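Local coordinates for protein carboxylesterase SOBER1 (Arabidopsis thaliana, PDB 6AVX) that hydrolyses carboxylic esters, preferring short acyl chains, shows phospholipase A2 activity, and dampens the hypersensitive response that the bacterial effector AvrBsT triggers in plants, at residues Gly159-Val165 with Pro190-His194; Pro153-Ser157 with Tyr203-Trp207; Ala43-Thr49 with Arg57-Pro63; Trp10-Leu14 with Gln109-Thr114; Phe137-Ile142 with Phe176-Ala180. The protein carries 1 engineered substitution. All coordinates share one frame; numbering follows the deposited sequence.

Interaction 1: Gly159-Val165 with Pro190-His194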
# COMPACT_ATOMS: atom_id res chain seq x y z
N GLY A 159 -7.45 -9.32 6.77
CA GLY A 159 -8.10 -10.56 7.17
C GLY A 159 -7.94 -10.79 8.66
O GLY A 159 -6.86 -10.63 9.22
N THR A 160 -9.04 -11.18 9.30
CA THR A 160 -9.00 -11.35 10.75
C THR A 160 -8.12 -12.52 11.17
O THR A 160 -7.62 -12.53 12.29
CB THR A 160 -10.39 -11.56 11.34
OG1 THR A 160 -10.98 -12.75 10.80
CG2 THR A 160 -11.30 -10.39 11.05
N ASP A 161 -7.92 -13.50 10.29
CA ASP A 161 -7.21 -14.72 10.62
C ASP A 161 -5.77 -14.72 10.13
O ASP A 161 -5.12 -15.77 10.13
CB ASP A 161 -7.97 -15.94 10.08
CG ASP A 161 -9.26 -16.20 10.84
OD1 ASP A 161 -9.72 -15.31 11.58
OD2 ASP A 161 -9.83 -17.31 10.67
N ASP A 162 -5.26 -13.57 9.73
CA ASP A 162 -3.91 -13.45 9.20
C ASP A 162 -2.89 -13.69 10.31
O ASP A 162 -2.88 -12.97 11.32
CB ASP A 162 -3.77 -12.05 8.62
CG ASP A 162 -2.55 -11.86 7.75
OD1 ASP A 162 -1.51 -12.53 7.96
OD2 ASP A 162 -2.62 -11.00 6.83
N ARG A 163 -2.03 -14.69 10.13
CA ARG A 163 -0.96 -15.02 11.07
C ARG A 163 0.41 -14.65 10.53
O ARG A 163 1.42 -14.97 11.16
CB ARG A 163 -1.02 -16.49 11.47
CG ARG A 163 -2.33 -16.87 12.16
CD ARG A 163 -2.25 -18.21 12.88
NE ARG A 163 -1.11 -18.27 13.81
CZ ARG A 163 -0.25 -19.29 13.90
NH1 ARG A 163 -0.39 -20.38 13.16
NH2 ARG A 163 0.75 -19.23 14.78
N MET A 164 0.46 -13.97 9.39
CA MET A 164 1.72 -13.49 8.86
C MET A 164 1.91 -12.01 9.10
O MET A 164 3.00 -11.59 9.51
CB MET A 164 1.83 -13.81 7.38
CG MET A 164 1.91 -15.30 7.19
SD MET A 164 1.83 -15.81 5.49
CE MET A 164 3.30 -15.01 4.83
N VAL A 165 0.87 -11.22 8.89
CA VAL A 165 0.79 -9.84 9.32
C VAL A 165 -0.46 -9.80 10.18
O VAL A 165 -1.58 -9.84 9.67
CB VAL A 165 0.70 -8.86 8.15
CG1 VAL A 165 0.56 -7.43 8.68
CG2 VAL A 165 1.93 -8.98 7.26
N PRO A 190 -13.63 -11.24 7.89
CA PRO A 190 -13.64 -12.35 8.84
C PRO A 190 -13.26 -13.66 8.17
O PRO A 190 -13.75 -13.99 7.09
CB PRO A 190 -15.09 -12.38 9.37
CG PRO A 190 -15.87 -11.50 8.48
CD PRO A 190 -14.92 -10.52 7.86
N GLY A 191 -12.36 -14.38 8.81
CA GLY A 191 -11.92 -15.65 8.30
C GLY A 191 -10.83 -15.60 7.25
O GLY A 191 -10.23 -16.65 6.95
N LEU A 192 -10.55 -14.44 6.66
CA LEU A 192 -9.50 -14.34 5.66
C LEU A 192 -8.14 -14.33 6.34
O LEU A 192 -7.97 -13.72 7.40
CB LEU A 192 -9.69 -13.05 4.86
CG LEU A 192 -8.71 -12.79 3.72
CD1 LEU A 192 -8.88 -13.82 2.62
CD2 LEU A 192 -8.89 -11.40 3.14
N GLY A 193 -7.19 -15.02 5.74
CA GLY A 193 -5.82 -14.99 6.17
C GLY A 193 -4.99 -14.01 5.35
O GLY A 193 -5.46 -12.93 4.97
N HIS A 194 -3.75 -14.41 5.06
CA HIS A 194 -2.80 -13.53 4.39
C HIS A 194 -2.86 -13.77 2.89
O HIS A 194 -1.99 -14.39 2.29
CB HIS A 194 -1.40 -13.77 4.92
CG HIS A 194 -0.45 -12.67 4.60
ND1 HIS A 194 -0.59 -11.41 5.12
CD2 HIS A 194 0.63 -12.64 3.78
CE1 HIS A 194 0.38 -10.63 4.64
NE2 HIS A 194 1.14 -11.37 3.85
O HOH W 1 -4.99 -10.36 5.82
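D162 OD2 is gripped from two directions: H194 ND1 donates to it at 2.7 Å, nearly straight (N-H...O 167°), and a bound water donates to it as well. The histidine N-H meets this oxygen on its syn side, and OD2 lies in the imidazole plane, although carboxylate and ring planes stand 60° apart. The same water accepts from G159 N and donates to G193 O, joining both loops behind the carboxylate. The other oxygen, OD1, takes two backbone donors of its own loop, M164 N at 2.8 Å and V165 N at 2.9 Å, an Asx turn extended to an Asx motif that fixes the rotation of the acid. With CG anti to the backbone N of H194 (chi1 -163°), the ring reaches out to the acid and to M164, whose CB lies over one face, 4.0 Å from the ring centroid; V165 CG2 comes obliquely to H194 CE1 at 3.5 Å. Farther back the loops are tied by D161 N to L192 O at 2.9 Å and by G191 N to T160 OG1, also 2.9 Å. That hydroxyl in turn donates a hydrogen bond to D161 OD1. S108 touches H194: these are the acid and histidine members of the Ser-His-Asp charge relay assigned by similarity, carried on loops after two sheet strands as in other alpha/beta hydrolases.

Interaction 2: Pro153-Ser157 with Tyr203-Trp207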
# COMPACT_ATOMS: atom_id res chain seq x y z
N PRO A 153 -7.44 9.79 0.99
CA PRO A 153 -8.13 8.75 1.76
C PRO A 153 -7.41 7.42 1.69
O PRO A 153 -6.81 7.07 0.66
CB PRO A 153 -9.51 8.67 1.11
CG PRO A 153 -9.32 9.16 -0.25
CD PRO A 153 -8.19 10.17 -0.22
N ILE A 154 -7.45 6.69 2.80
CA ILE A 154 -6.87 5.36 2.90
C ILE A 154 -8.01 4.36 3.08
O ILE A 154 -8.90 4.57 3.92
CB ILE A 154 -5.89 5.25 4.08
CG1 ILE A 154 -4.79 6.30 3.98
CG2 ILE A 154 -5.30 3.86 4.15
CD1 ILE A 154 -3.87 6.20 2.78
N LEU A 155 -7.97 3.28 2.32
CA LEU A 155 -8.82 2.12 2.56
C LEU A 155 -7.91 0.97 2.97
O LEU A 155 -7.06 0.55 2.17
CB LEU A 155 -9.61 1.74 1.31
CG LEU A 155 -10.37 0.41 1.41
CD1 LEU A 155 -11.43 0.46 2.50
CD2 LEU A 155 -10.99 0.07 0.09
N TRP A 156 -8.06 0.48 4.18
CA TRP A 156 -7.24 -0.60 4.71
C TRP A 156 -8.11 -1.85 4.81
O TRP A 156 -9.12 -1.83 5.51
CB TRP A 156 -6.74 -0.22 6.09
CG TRP A 156 -5.65 -1.10 6.61
CD1 TRP A 156 -5.71 -2.43 6.89
CD2 TRP A 156 -4.31 -0.70 6.90
NE1 TRP A 156 -4.49 -2.88 7.33
CE2 TRP A 156 -3.61 -1.83 7.34
CE3 TRP A 156 -3.64 0.52 6.81
CZ2 TRP A 156 -2.28 -1.77 7.72
CZ3 TRP A 156 -2.31 0.58 7.16
CH2 TRP A 156 -1.64 -0.56 7.62
N SER A 157 -7.70 -2.92 4.14
CA SER A 157 -8.40 -4.20 4.13
C SER A 157 -7.51 -5.21 4.83
O SER A 157 -6.31 -5.27 4.54
CB SER A 157 -8.62 -4.65 2.68
OG SER A 157 -9.45 -3.74 1.97
N TYR A 203 -14.54 -4.67 -3.49
CA TYR A 203 -14.79 -3.56 -2.58
C TYR A 203 -13.82 -2.41 -2.83
O TYR A 203 -14.22 -1.23 -2.81
CB TYR A 203 -14.66 -4.05 -1.15
CG TYR A 203 -15.22 -3.10 -0.12
CD1 TYR A 203 -16.58 -3.10 0.15
CD2 TYR A 203 -14.41 -2.21 0.57
CE1 TYR A 203 -17.12 -2.25 1.09
CE2 TYR A 203 -14.95 -1.35 1.52
CZ TYR A 203 -16.31 -1.37 1.76
OH TYR A 203 -16.85 -0.53 2.70
N ILE A 204 -12.55 -2.72 -3.09
CA ILE A 204 -11.60 -1.68 -3.49
C ILE A 204 -12.08 -1.00 -4.77
O ILE A 204 -12.02 0.23 -4.89
CB ILE A 204 -10.19 -2.27 -3.63
CG1 ILE A 204 -9.67 -2.72 -2.26
CG2 ILE A 204 -9.24 -1.26 -4.28
CD1 ILE A 204 -8.54 -3.71 -2.33
N GLU A 205 -12.52 -1.78 -5.75
CA GLU A 205 -13.03 -1.19 -6.99
C GLU A 205 -14.17 -0.23 -6.71
O GLU A 205 -14.21 0.88 -7.25
CB GLU A 205 -13.49 -2.28 -7.95
CG GLU A 205 -14.11 -1.73 -9.25
CD GLU A 205 -14.50 -2.81 -10.22
OE1 GLU A 205 -14.99 -3.85 -9.75
OE2 GLU A 205 -14.28 -2.63 -11.43
N SER A 206 -15.11 -0.63 -5.86
CA SER A 206 -16.23 0.24 -5.53
C SER A 206 -15.76 1.52 -4.85
O SER A 206 -16.32 2.59 -5.08
CB SER A 206 -17.22 -0.50 -4.64
OG SER A 206 -17.82 -1.58 -5.34
N TRP A 207 -14.76 1.41 -3.97
CA TRP A 207 -14.19 2.58 -3.30
C TRP A 207 -13.51 3.51 -4.29
O TRP A 207 -13.69 4.73 -4.23
CB TRP A 207 -13.23 2.08 -2.22
CG TRP A 207 -12.30 3.06 -1.58
CD1 TRP A 207 -12.56 3.90 -0.54
CD2 TRP A 207 -10.92 3.25 -1.91
NE1 TRP A 207 -11.41 4.60 -0.21
CE2 TRP A 207 -10.40 4.22 -1.04
CE3 TRP A 207 -10.08 2.67 -2.85
CZ2 TRP A 207 -9.06 4.63 -1.09
CZ3 TRP A 207 -8.76 3.08 -2.90
CH2 TRP A 207 -8.26 4.04 -2.03
O HOH W 2 -11.24 5.80 2.59
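L155 sets its CB over the face of the W207 indole, 3.7 Å from the centroid of the five-membered ring and only 18° off its normal. This CH-pi contact is the heart of the pairing. Leucine and indole run in opposite senses, side by side, and L155 CD2 continues along the same ring to 3.7 Å from W207 CG. Leucine methyls make the other apolar contacts: CD2 of L155 meets I204 CG1 at 3.9 Å, while its CD1 reaches the edge of the Y203 ring at CE2, 4.1 Å away. With CG of L155 anti to the backbone N (chi1 172°), the branch is carried out from the strand into the angle between these three helix residues. Polar links are few. One water accepts from W207 NE1 at 3.1 Å and donates to I154 O at 3.0 Å, satisfying the indole N-H, and P153 O lies at the ring edge near CZ2. The Y203 hydroxyl is held by E185 on the next strand. Strand 154-157 and helix 203-207 run almost antiparallel, at 171°, with axes 10.4 Å apart. Helix 198-212 packs on one face of the parallel sheet, where I204 and W207 also touch strand 127-131 and Y203 touches strand 184-189.

Interaction 3: Ala43-Thr49 with Arg57-Pro63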
# COMPACT_ATOMS: atom_id res chain seq x y z
N ALA A 43 9.99 -4.95 -7.44
CA ALA A 43 11.00 -4.50 -6.50
C ALA A 43 12.37 -5.04 -6.90
O ALA A 43 12.48 -6.10 -7.52
CB ALA A 43 10.68 -5.01 -5.09
N PRO A 44 13.44 -4.36 -6.51
CA PRO A 44 14.79 -4.89 -6.74
C PRO A 44 15.04 -6.14 -5.93
O PRO A 44 14.38 -6.42 -4.93
CB PRO A 44 15.71 -3.77 -6.27
CG PRO A 44 14.85 -2.54 -6.18
CD PRO A 44 13.49 -3.08 -5.79
N PHE A 45 16.06 -6.88 -6.36
CA PHE A 45 16.59 -8.01 -5.60
C PHE A 45 17.45 -7.48 -4.46
O PHE A 45 18.54 -6.94 -4.68
CB PHE A 45 17.40 -8.93 -6.52
CG PHE A 45 16.54 -9.73 -7.44
CD1 PHE A 45 15.86 -10.84 -6.97
CD2 PHE A 45 16.37 -9.35 -8.75
CE1 PHE A 45 15.04 -11.57 -7.80
CE2 PHE A 45 15.54 -10.10 -9.60
CZ PHE A 45 14.87 -11.20 -9.11
N ASN A 46 16.98 -7.67 -3.23
CA ASN A 46 17.67 -7.21 -2.03
C ASN A 46 17.78 -8.37 -1.05
O ASN A 46 16.92 -9.27 -1.04
CB ASN A 46 16.88 -6.10 -1.34
CG ASN A 46 16.84 -4.82 -2.12
OD1 ASN A 46 17.86 -4.19 -2.37
ND2 ASN A 46 15.65 -4.40 -2.51
N PRO A 47 18.80 -8.38 -0.19
CA PRO A 47 18.80 -9.32 0.93
C PRO A 47 17.67 -9.00 1.89
O PRO A 47 17.28 -7.84 2.08
CB PRO A 47 20.16 -9.11 1.59
CG PRO A 47 20.91 -8.21 0.69
CD PRO A 47 19.94 -7.45 -0.12
N VAL A 48 17.10 -10.04 2.49
CA VAL A 48 15.97 -9.88 3.40
C VAL A 48 16.30 -10.54 4.73
O VAL A 48 16.52 -11.76 4.81
CB VAL A 48 14.67 -10.45 2.80
CG1 VAL A 48 13.52 -10.28 3.77
CG2 VAL A 48 14.37 -9.76 1.48
N THR A 49 16.30 -9.73 5.79
CA THR A 49 16.75 -10.19 7.10
C THR A 49 15.87 -11.32 7.65
O THR A 49 16.39 -12.29 8.22
CB THR A 49 16.80 -8.99 8.04
OG1 THR A 49 17.82 -8.08 7.59
CG2 THR A 49 17.11 -9.41 9.46
N ARG A 57 13.12 -10.43 -4.55
CA ARG A 57 12.51 -9.13 -4.79
C ARG A 57 11.89 -8.65 -3.49
O ARG A 57 11.12 -9.38 -2.85
CB ARG A 57 11.45 -9.22 -5.87
CG ARG A 57 11.99 -9.52 -7.24
CD ARG A 57 11.00 -9.09 -8.33
NE ARG A 57 11.47 -9.43 -9.67
CZ ARG A 57 12.38 -8.75 -10.35
NH1 ARG A 57 12.77 -9.18 -11.54
NH2 ARG A 57 12.90 -7.64 -9.87
N SER A 58 12.23 -7.44 -3.08
CA SER A 58 11.79 -6.92 -1.79
C SER A 58 11.85 -5.40 -1.84
O SER A 58 12.89 -4.83 -2.17
CB SER A 58 12.72 -7.42 -0.70
OG SER A 58 12.35 -6.86 0.54
N TRP A 59 10.74 -4.75 -1.49
CA TRP A 59 10.72 -3.29 -1.52
C TRP A 59 11.64 -2.67 -0.48
O TRP A 59 12.21 -1.61 -0.72
CB TRP A 59 9.30 -2.76 -1.33
CG TRP A 59 8.37 -3.12 -2.45
CD1 TRP A 59 7.34 -4.01 -2.41
CD2 TRP A 59 8.42 -2.61 -3.78
NE1 TRP A 59 6.75 -4.09 -3.65
CE2 TRP A 59 7.39 -3.24 -4.51
CE3 TRP A 59 9.22 -1.68 -4.45
CZ2 TRP A 59 7.16 -2.99 -5.86
CZ3 TRP A 59 8.98 -1.44 -5.78
CH2 TRP A 59 7.96 -2.08 -6.47
N PHE A 60 11.73 -3.26 0.71
CA PHE A 60 12.51 -2.73 1.82
C PHE A 60 12.72 -3.88 2.80
O PHE A 60 12.00 -4.86 2.77
CB PHE A 60 11.80 -1.53 2.47
CG PHE A 60 10.43 -1.84 3.02
CD1 PHE A 60 10.29 -2.44 4.27
CD2 PHE A 60 9.27 -1.52 2.32
CE1 PHE A 60 9.03 -2.73 4.78
CE2 PHE A 60 8.01 -1.80 2.85
CZ PHE A 60 7.89 -2.40 4.08
N ASP A 61 13.72 -3.76 3.66
CA ASP A 61 14.06 -4.91 4.49
C ASP A 61 12.98 -5.12 5.54
O ASP A 61 12.42 -4.17 6.09
CB ASP A 61 15.42 -4.71 5.16
CG ASP A 61 15.99 -6.00 5.71
OD1 ASP A 61 15.56 -7.10 5.30
OD2 ASP A 61 16.91 -5.87 6.55
N VAL A 62 12.73 -6.40 5.83
CA VAL A 62 11.74 -6.86 6.80
C VAL A 62 12.52 -7.65 7.85
O VAL A 62 13.02 -8.74 7.54
CB VAL A 62 10.67 -7.72 6.11
CG1 VAL A 62 9.67 -8.25 7.14
CG2 VAL A 62 9.97 -6.93 5.01
N PRO A 63 12.69 -7.13 9.06
CA PRO A 63 13.54 -7.83 10.03
C PRO A 63 12.96 -9.13 10.56
O PRO A 63 13.72 -10.06 10.83
CB PRO A 63 13.71 -6.81 11.17
CG PRO A 63 13.43 -5.49 10.56
CD PRO A 63 12.41 -5.74 9.47
O HOH W 3 14.85 -6.15 1.55
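D61 holds the start of the turn at T49 with both carboxylate oxygens: OD1 accepts from T49 N at 2.8 Å, almost straight at 173°, and OD2 from T49 OG1 at 2.6 Å, each through its syn lone pair. The first torsion of D61 (chi1 -164°) points CG away from the backbone N and over to the threonine; T49 in turn sets OG1 beside its own N, so the two donors reach the two oxygens together. At the other end R57, extended from CG to NE, crosses F45 obliquely. Its CG lies over the phenyl face, 4.0 Å from the centroid, and CE2 of F45 lies over one guanidinium face, the planes 41° apart. The guanidinium edge is used too, NH2 donating in its own plane to A43 O at 2.8 Å. N46 turns its amide inward, ND2 meeting S58 O at 2.8 Å in the carbonyl plane, while S58 N bonds P44 O. A43 CB sits centrally over the six-membered ring of W59, 3.6 Å from its centroid; the indole N-H goes to H12 O. V48 CG2 packs on S58 CB at 3.6 Å, and the S58 hydroxyl is bonded to Q109. F45 and R57 form an antiparallel non-hydrogen-bonded pair, in the small two-stranded beta hairpin of 45-48 and 54-57 that stands apart from the main parallel sheet of this alpha/beta hydrolase.

Interaction 4: Trp10-Leu14 with Gln109-Thr114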
# COMPACT_ATOMS: atom_id res chain seq x y z
N TRP A 10 0.08 -0.67 -8.49
CA TRP A 10 -0.06 -1.82 -7.61
C TRP A 10 1.30 -2.32 -7.19
O TRP A 10 2.13 -2.63 -8.05
CB TRP A 10 -0.82 -2.96 -8.29
CG TRP A 10 -1.12 -4.06 -7.30
CD1 TRP A 10 -0.27 -5.03 -6.86
CD2 TRP A 10 -2.34 -4.24 -6.59
NE1 TRP A 10 -0.89 -5.81 -5.91
CE2 TRP A 10 -2.16 -5.35 -5.73
CE3 TRP A 10 -3.58 -3.61 -6.61
CZ2 TRP A 10 -3.18 -5.82 -4.90
CZ3 TRP A 10 -4.58 -4.07 -5.77
CH2 TRP A 10 -4.37 -5.17 -4.94
N LEU A 11 1.53 -2.46 -5.88
CA LEU A 11 2.82 -2.84 -5.32
C LEU A 11 2.72 -4.23 -4.71
O LEU A 11 1.98 -4.44 -3.74
CB LEU A 11 3.23 -1.82 -4.26
CG LEU A 11 3.32 -0.38 -4.79
CD1 LEU A 11 3.60 0.61 -3.69
CD2 LEU A 11 4.35 -0.26 -5.92
N HIS A 12 3.48 -5.17 -5.27
CA HIS A 12 3.45 -6.56 -4.85
C HIS A 12 4.08 -6.74 -3.46
O HIS A 12 4.74 -5.86 -2.92
CB HIS A 12 4.19 -7.43 -5.89
CG HIS A 12 5.66 -7.16 -5.98
ND1 HIS A 12 6.56 -7.60 -5.03
CD2 HIS A 12 6.39 -6.49 -6.90
CE1 HIS A 12 7.78 -7.21 -5.37
NE2 HIS A 12 7.71 -6.55 -6.51
N GLY A 13 3.89 -7.94 -2.91
CA GLY A 13 4.45 -8.31 -1.62
C GLY A 13 5.84 -8.94 -1.72
O GLY A 13 6.42 -9.12 -2.79
N LEU A 14 6.37 -9.29 -0.55
CA LEU A 14 7.74 -9.76 -0.45
C LEU A 14 7.96 -11.00 -1.29
O LEU A 14 7.24 -12.00 -1.17
CB LEU A 14 8.02 -10.09 1.01
CG LEU A 14 9.38 -10.69 1.34
CD1 LEU A 14 10.45 -9.68 1.00
CD2 LEU A 14 9.42 -11.12 2.81
N GLN A 109 3.90 -6.31 2.25
CA GLN A 109 5.01 -5.37 2.12
C GLN A 109 4.65 -4.21 1.18
O GLN A 109 4.99 -3.06 1.44
CB GLN A 109 6.25 -6.10 1.60
CG GLN A 109 7.49 -5.24 1.59
CD GLN A 109 8.64 -5.90 0.88
OE1 GLN A 109 8.52 -6.34 -0.25
NE2 GLN A 109 9.77 -5.97 1.56
N GLY A 110 3.96 -4.51 0.09
CA GLY A 110 3.53 -3.47 -0.84
C GLY A 110 2.44 -2.59 -0.28
O GLY A 110 2.29 -1.44 -0.71
N GLY A 111 1.64 -3.11 0.65
CA GLY A 111 0.67 -2.28 1.36
C GLY A 111 1.33 -1.33 2.34
O GLY A 111 0.95 -0.16 2.44
N ALA A 112 2.32 -1.81 3.10
CA ALA A 112 3.12 -0.93 3.93
C ALA A 112 3.76 0.17 3.08
O ALA A 112 3.77 1.34 3.46
CB ALA A 112 4.18 -1.75 4.66
N LEU A 113 4.28 -0.21 1.92
CA LEU A 113 4.90 0.79 1.05
C LEU A 113 3.88 1.76 0.49
O LEU A 113 4.17 2.95 0.36
CB LEU A 113 5.66 0.10 -0.09
CG LEU A 113 6.36 1.04 -1.06
CD1 LEU A 113 7.30 2.00 -0.36
CD2 LEU A 113 7.11 0.22 -2.09
N THR A 114 2.69 1.27 0.16
CA THR A 114 1.60 2.14 -0.26
C THR A 114 1.35 3.22 0.78
O THR A 114 1.26 4.41 0.46
CB THR A 114 0.32 1.32 -0.50
OG1 THR A 114 0.47 0.54 -1.69
CG2 THR A 114 -0.91 2.20 -0.65
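L11 and L113 meet at about a right angle, CD1 of L11 pressing on CG of L113 at 3.8 Å. The same methyl reaches T114 OG1 at 3.7 Å, the two side chains running obliquely to one another. L11 CG lies beside its backbone N (chi1 -57°), which drops CD1 between these two residues one turn into the helix. T114 OG1 donates to G110 O at 2.9 Å, and this carbonyl also takes T114 N from the opposite face of its plane; the hydroxyl oxygen, already bonded there, merely packs against the leucine methyl. G110 passes directly beneath the strand end, its CA 3.4 Å from L11 O in a fairly straight CA-H...O contact, which brings helix and strand backbones close together. Farther along, Q109 stretches out with CG anti to its N (chi1 -173°) and runs obliquely to L14: OE1 approaches L14 CA at 3.5 Å, and NE2 lies 3.8 Å from L14 CD1. H12 turns away and bonds G13 O through ND1 at 2.7 Å, curling its loop beside the probable nucleophile elbow at S108. Lacking direct hydrogen bonds between the segments, strand end and helix start rest on close apolar and CA-H...O packing, while the Q109 amide finds its partners, W59 N and the S58 hydroxyl, in the 57-63 loop, and the T114 hydroxyl in its own helix.

Interaction 5: Phe137-Ile142 with Phe176-Ala180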
# COMPACT_ATOMS: atom_id res chain seq x y z
N PHE A 137 6.80 2.59 9.94
CA PHE A 137 7.61 3.59 10.60
C PHE A 137 6.94 3.97 11.91
O PHE A 137 5.81 3.57 12.18
CB PHE A 137 7.94 4.79 9.68
CG PHE A 137 6.82 5.25 8.75
CD1 PHE A 137 5.49 5.26 9.16
CD2 PHE A 137 7.11 5.72 7.48
CE1 PHE A 137 4.49 5.70 8.30
CE2 PHE A 137 6.13 6.17 6.63
CZ PHE A 137 4.82 6.17 7.04
N THR A 138 7.67 4.72 12.74
CA THR A 138 7.15 5.18 14.02
C THR A 138 6.50 6.55 13.84
O THR A 138 6.55 7.17 12.77
CB THR A 138 8.26 5.32 15.07
OG1 THR A 138 9.05 6.47 14.76
CG2 THR A 138 9.15 4.07 15.15
N SER A 139 5.90 7.06 14.92
CA SER A 139 5.29 8.37 14.87
C SER A 139 6.30 9.50 14.67
O SER A 139 5.88 10.62 14.40
CB SER A 139 4.50 8.62 16.15
OG SER A 139 5.36 8.53 17.25
N SER A 140 7.60 9.24 14.76
CA SER A 140 8.60 10.28 14.50
C SER A 140 8.48 10.85 13.09
O SER A 140 8.87 12.00 12.87
CB SER A 140 10.02 9.75 14.70
OG SER A 140 10.34 8.76 13.76
N ILE A 141 7.91 10.09 12.15
CA ILE A 141 7.81 10.56 10.77
C ILE A 141 6.61 11.47 10.54
O ILE A 141 6.54 12.14 9.51
CB ILE A 141 7.73 9.35 9.81
CG1 ILE A 141 7.94 9.75 8.36
CG2 ILE A 141 6.39 8.67 9.89
CD1 ILE A 141 9.30 10.21 8.06
N ILE A 142 5.62 11.47 11.44
CA ILE A 142 4.35 12.14 11.17
C ILE A 142 4.56 13.62 10.88
O ILE A 142 3.86 14.20 10.05
CB ILE A 142 3.36 11.90 12.32
CG1 ILE A 142 2.90 10.43 12.32
CG2 ILE A 142 2.17 12.85 12.22
CD1 ILE A 142 2.05 10.02 13.51
N PHE A 176 -2.62 5.47 14.67
CA PHE A 176 -1.51 6.17 14.02
C PHE A 176 -2.04 7.19 13.02
O PHE A 176 -1.62 8.35 13.01
CB PHE A 176 -0.62 5.13 13.34
CG PHE A 176 0.56 5.72 12.64
CD1 PHE A 176 1.78 5.82 13.27
CD2 PHE A 176 0.45 6.16 11.33
CE1 PHE A 176 2.87 6.37 12.61
CE2 PHE A 176 1.55 6.71 10.68
CZ PHE A 176 2.74 6.81 11.31
N LEU A 177 -2.99 6.78 12.20
CA LEU A 177 -3.50 7.67 11.18
C LEU A 177 -4.33 8.79 11.79
O LEU A 177 -4.31 9.91 11.28
CB LEU A 177 -4.27 6.87 10.12
CG LEU A 177 -3.36 5.96 9.27
CD1 LEU A 177 -4.17 5.03 8.38
CD2 LEU A 177 -2.39 6.78 8.44
N LYS A 178 -5.02 8.52 12.90
CA LYS A 178 -5.71 9.59 13.61
C LYS A 178 -4.72 10.63 14.12
O LYS A 178 -4.93 11.83 13.95
CB LYS A 178 -6.53 8.99 14.76
CG LYS A 178 -7.55 9.95 15.37
CD LYS A 178 -8.76 10.16 14.47
CE LYS A 178 -9.59 8.88 14.31
NZ LYS A 178 -10.80 9.10 13.47
N GLU A 179 -3.62 10.18 14.74
CA GLU A 179 -2.58 11.11 15.16
C GLU A 179 -2.10 11.94 13.98
O GLU A 179 -1.84 13.15 14.11
CB GLU A 179 -1.41 10.36 15.81
CG GLU A 179 -0.27 11.28 16.28
CD GLU A 179 0.91 10.57 16.95
OE1 GLU A 179 1.92 11.25 17.26
OE2 GLU A 179 0.85 9.34 17.16
N ALA A 180 -1.98 11.32 12.81
CA ALA A 180 -1.46 11.96 11.63
C ALA A 180 -2.48 12.85 10.92
O ALA A 180 -2.11 13.54 9.97
CB ALA A 180 -0.94 10.90 10.66
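I142 touches the helix with both branches of its side chain. From CB, CG2 goes to A180, 3.8 Å from its CA and 4.0 Å from its CB. The other branch leads through CG1, 3.8 Å from F176 CZ, to CD1, which lies over one face of the F176 ring, 4.1 Å from the centroid and shifted toward the rim. That terminal methyl also rests on the end of E179, 3.8 Å from its CG and 3.7 Å from its carboxylate carbon CD. The torsion that places CG1 beside the backbone N (chi1 -70°) leaves CG2 anti to that N, so CG2 faces A180 while CG1 and CD1 face F176 and E179. The contact joins the loop after strand 127-131, where a 3-10 turn begins at S139, to helix 173-180, part of the helical layer that packs around the central parallel sheet of the alpha/beta hydrolase fold. An ST turn starts the 3-10 segment, with S140 N bonded to T138 OG1. F176, its CG anti to the backbone N (chi1 -180°), thrusts its ring into the loop: T138 O and I141 CG2 lie at its edge. F137 CE1 comes to 3.7 Å from F176 CZ; the rings are nearly parallel (21°) but offset, with little overlap. I141 CG2 sits over the centre of the F137 ring, and F145 and V135 also touch F176.

Interactions 2 and 4 are the buried contacts, each setting a helix against the parallel sheet through apolar packing, leucine on indole in one and leucine on leucine in the other, and neither has a direct hydrogen bond between its segments. Interactions 1, 3 and 5 lie nearer the surface, about 16 or 17 Å from the chain centre. There, interactions 1 and 3 rely on carboxylates and backbone bonds between loops, whereas interaction 5 stays apolar. Interactions 3 and 4 touch through polar bonds that tie the 57-63 loop to both the 10-14 strand end and the start of helix 109-120. Interaction 1 continues from the strand of interaction 2 and holds the acid and histidine assigned to the charge relay by similarity, while 5 lies away from the site.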